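Local coordinates for DUF1881 domain-containing protein (Neurospora crassa, PDB 5Z6D) that is of unknown function but joins a betagamma-crystallin domain, whose calcium site is probably inoperative, to an Ig-like domain, at residues A54-N59 against G79-R84. The protein carries 1 engineered substitution. Sequence-based numbering, arbitrary orientation.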
ATOM      1  N   ALA A  54       3.166  -1.811   7.207  1.00 15.32           N
ATOM      2  CA  ALA A  54       3.706  -0.543   7.721  1.00 14.45           C
ATOM      3  C   ALA A  54       3.837   0.477   6.592  1.00 16.62           C
ATOM      4  O   ALA A  54       4.251   0.125   5.499  1.00 16.37           O
ATOM      5  CB  ALA A  54       5.074  -0.777   8.402  1.00 19.20           C
ATOM      6  N   TRP A  55       3.480   1.737   6.846  1.00 15.86           N
ATOM      7  CA  TRP A  55       3.554   2.727   5.794  1.00 17.11           C
ATOM      8  C   TRP A  55       3.786   4.124   6.344  1.00 18.57           C
ATOM      9  O   TRP A  55       4.037   4.318   7.542  1.00 20.30           O
ATOM     10  CB  TRP A  55       2.300   2.669   4.895  1.00 15.23           C
ATOM     11  CG  TRP A  55       0.947   3.110   5.450  1.00 13.34           C
ATOM     12  CD1 TRP A  55       0.303   4.284   5.174  1.00 18.08           C
ATOM     13  CD2 TRP A  55       0.060   2.345   6.293  1.00 15.78           C
ATOM     14  NE1 TRP A  55      -0.928   4.305   5.807  1.00 19.83           N
ATOM     15  CE2 TRP A  55      -1.095   3.144   6.501  1.00 17.81           C
ATOM     16  CE3 TRP A  55       0.127   1.084   6.892  1.00 19.47           C
ATOM     17  CZ2 TRP A  55      -2.174   2.707   7.294  1.00 18.54           C
ATOM     18  CZ3 TRP A  55      -0.943   0.653   7.677  1.00 19.92           C
ATOM     19  CH2 TRP A  55      -2.080   1.464   7.866  1.00 20.90           C
ATOM     20  N   GLN A  56       3.745   5.087   5.433  1.00 25.59           N
ATOM     21  CA  GLN A  56       4.116   6.456   5.733  1.00 23.40           C
ATOM     22  C   GLN A  56       2.872   7.339   5.800  1.00 24.99           C
ATOM     23  O   GLN A  56       2.234   7.588   4.787  1.00 31.74           O
ATOM     24  CB  GLN A  56       5.088   6.961   4.668  1.00 30.19           C
ATOM     25  CG  GLN A  56       5.608   8.338   4.945  1.00 35.99           C
ATOM     26  CD  GLN A  56       6.160   8.448   6.338  1.00 36.93           C
ATOM     27  OE1 GLN A  56       5.559   9.082   7.207  1.00 34.81           O
ATOM     28  NE2 GLN A  56       7.305   7.815   6.570  1.00 34.92           N
ATOM     29  N   HIS A  57       2.519   7.810   6.987  1.00 30.57           N
ATOM     30  CA  HIS A  57       1.300   8.604   7.070  1.00 45.53           C
ATOM     31  C   HIS A  57       1.590  10.101   7.146  1.00 39.95           C
ATOM     32  O   HIS A  57       0.667  10.907   7.249  1.00 44.27           O
ATOM     33  CB  HIS A  57       0.439   8.145   8.252  1.00 54.85           C
ATOM     34  CG  HIS A  57       0.803   8.769   9.558  1.00 64.09           C
ATOM     35  ND1 HIS A  57       1.958   8.457  10.238  1.00 70.75           N
ATOM     36  CD2 HIS A  57       0.142   9.669  10.327  1.00 69.17           C
ATOM     37  CE1 HIS A  57       2.003   9.144  11.365  1.00 73.43           C
ATOM     38  NE2 HIS A  57       0.915   9.891  11.440  1.00 73.70           N
ATOM     39  N   TYR A  58       2.865  10.473   7.059  1.00 34.14           N
ATOM     40  CA  TYR A  58       3.238  11.894   7.045  1.00 40.88           C
ATOM     41  C   TYR A  58       3.476  12.431   5.637  1.00 45.15           C
ATOM     42  O   TYR A  58       3.880  13.581   5.465  1.00 48.88           O
ATOM     43  CB  TYR A  58       4.484  12.135   7.898  1.00 43.54           C
ATOM     44  CG  TYR A  58       4.225  11.953   9.368  1.00 49.51           C
ATOM     45  CD1 TYR A  58       3.125  12.549   9.971  1.00 53.94           C
ATOM     46  CD2 TYR A  58       5.058  11.161  10.148  1.00 54.42           C
ATOM     47  CE1 TYR A  58       2.869  12.377  11.316  1.00 55.96           C
ATOM     48  CE2 TYR A  58       4.809  10.979  11.497  1.00 57.19           C
ATOM     49  CZ  TYR A  58       3.714  11.593  12.075  1.00 57.14           C
ATOM     50  OH  TYR A  58       3.451  11.419  13.412  1.00 55.93           O
ATOM     51  N   ASN A  59       3.237  11.601   4.631  1.00 36.71           N
ATOM     52  CA  ASN A  59       3.262  12.088   3.261  1.00 29.42           C
ATOM     53  C   ASN A  59       2.366  11.240   2.376  1.00 30.64           C
ATOM     54  O   ASN A  59       1.697  10.315   2.852  1.00 30.76           O
ATOM     55  CB  ASN A  59       4.689  12.128   2.714  1.00 33.76           C
ATOM     56  CG  ASN A  59       5.340  10.759   2.642  1.00 35.68           C
ATOM     57  OD1 ASN A  59       4.730   9.774   2.219  1.00 30.52           O
ATOM     58  ND2 ASN A  59       6.606  10.694   3.049  1.00 38.51           N
ATOM     59  N   GLY A  79      11.224   6.081   6.450  1.00 45.85           N
ATOM     60  CA  GLY A  79      10.761   6.691   7.676  1.00 46.34           C
ATOM     61  C   GLY A  79       9.364   6.251   8.052  1.00 44.99           C
ATOM     62  O   GLY A  79       8.596   7.074   8.546  1.00 52.18           O
ATOM     63  N   LEU A  80       9.030   4.977   7.820  1.00 28.92           N
ATOM     64  CA  LEU A  80       7.644   4.512   8.003  1.00 21.39           C
ATOM     65  C   LEU A  80       7.158   4.856   9.406  1.00 23.22           C
ATOM     66  O   LEU A  80       7.905   4.736  10.376  1.00 24.52           O
ATOM     67  CB  LEU A  80       7.527   3.005   7.750  1.00 21.85           C
ATOM     68  CG  LEU A  80       8.039   2.504   6.395  1.00 24.03           C
ATOM     69  CD1 LEU A  80       7.577   1.079   6.155  1.00 24.59           C
ATOM     70  CD2 LEU A  80       7.599   3.410   5.249  1.00 24.92           C
ATOM     71  N   SER A  81       5.918   5.320   9.510  1.00 22.84           N
ATOM     72  CA  SER A  81       5.466   5.920  10.757  1.00 24.14           C
ATOM     73  C   SER A  81       4.129   5.377  11.221  1.00 22.58           C
ATOM     74  O   SER A  81       3.609   5.804  12.245  1.00 23.17           O
ATOM     75  CB  SER A  81       5.368   7.427  10.592  1.00 28.16           C
ATOM     76  OG  SER A  81       4.518   7.725   9.502  1.00 28.31           O
ATOM     77  N   ARG A  82       3.574   4.420  10.487  1.00 17.69           N
ATOM     78  CA  ARG A  82       2.295   3.849  10.879  1.00 19.48           C
ATOM     79  C   ARG A  82       2.299   2.370  10.554  1.00 19.62           C
ATOM     80  O   ARG A  82       2.981   1.958   9.627  1.00 18.91           O
ATOM     81  CB  ARG A  82       1.151   4.564  10.155  1.00 19.72           C
ATOM     82  CG  ARG A  82      -0.243   4.019  10.425  1.00 22.89           C
ATOM     83  CD  ARG A  82      -1.293   4.941   9.807  1.00 24.07           C
ATOM     84  NE  ARG A  82      -2.649   4.480  10.084  1.00 24.65           N
ATOM     85  CZ  ARG A  82      -3.733   4.976   9.501  1.00 26.11           C
ATOM     86  NH1 ARG A  82      -3.613   5.945   8.602  1.00 29.90           N
ATOM     87  NH2 ARG A  82      -4.931   4.495   9.807  1.00 31.42           N
ATOM     88  N   PHE A  83       1.590   1.561  11.335  1.00 15.29           N
ATOM     89  CA  PHE A  83       1.430   0.163  10.954  1.00 14.81           C
ATOM     90  C   PHE A  83       0.096  -0.391  11.400  1.00 20.42           C
ATOM     91  O   PHE A  83      -0.536   0.142  12.300  1.00 18.48           O
ATOM     92  CB  PHE A  83       2.576  -0.714  11.496  1.00 17.62           C
ATOM     93  CG  PHE A  83       2.623  -0.851  13.010  1.00 16.46           C
ATOM     94  CD1 PHE A  83       1.873  -1.824  13.668  1.00 15.20           C
ATOM     95  CD2 PHE A  83       3.464  -0.040  13.769  1.00 19.44           C
ATOM     96  CE1 PHE A  83       1.935  -1.973  15.053  1.00 17.38           C
ATOM     97  CE2 PHE A  83       3.541  -0.189  15.161  1.00 19.04           C
ATOM     98  CZ  PHE A  83       2.777  -1.150  15.799  1.00 17.40           C
ATOM     99  N   ARG A  84      -0.326  -1.462  10.746  1.00 14.34           N
ATOM    100  CA  ARG A  84      -1.528  -2.172  11.141  1.00 13.63           C
ATOM    101  C   ARG A  84      -1.159  -3.635  11.256  1.00 17.93           C
ATOM    102  O   ARG A  84      -0.460  -4.188  10.398  1.00 17.27           O
ATOM    103  CB  ARG A  84      -2.676  -1.968  10.140  1.00 16.62           C
ATOM    104  CG  ARG A  84      -3.981  -2.599  10.606  1.00 21.09           C
ATOM    105  CD  ARG A  84      -5.145  -2.310   9.650  1.00 23.87           C
ATOM    106  NE  ARG A  84      -5.383  -0.882   9.460  1.00 25.63           N
ATOM    107  CZ  ARG A  84      -6.314  -0.396   8.642  1.00 31.30           C
ATOM    108  NH1 ARG A  84      -7.071  -1.233   7.942  1.00 27.33           N
ATOM    109  NH2 ARG A  84      -6.481   0.916   8.512  1.00 34.45           N
TER
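Trp55 O accepts two backbone bonds, from Ser81 N at 2.9 Å and from Arg82 N at 3.0 Å, and the donors arrive from opposite faces of its carbonyl plane. Two residues thus face one, a classic beta bulge. Trp55 N returns a bond to Arg82 O (2.8 Å), and the strands run on as an antiparallel pair. Arg82 leaves with CG anti to its N (chi1 177°) and an extended chain, and this lays it alongside the indole. Its CG sits over the six-membered ring, 4.0 Å from the centroid. Further out, Trp55 CZ2 lies against one face of its guanidinium, toward the rim, the two planes 34° apart, while NE forms a salt bridge with Asp30. Beyond the bulge, Ser81 OG donates to Gln56 OE1 (2.9 Å) from above the amide plane and accepts from His57 ND1 (2.8 Å). Tyr58 N takes an in-plane lone pair of the same OE1. An alanine at Gln56 is likely to leave Ser81 OG and Tyr58 N without their shared acceptor. Gln56, Gly79 and Ser81 are calcium ligands in a structure of this protein. No calcium is bound in this model; with Asp39, these loops make up the metal-free calcium site of a betagamma-crystallin domain.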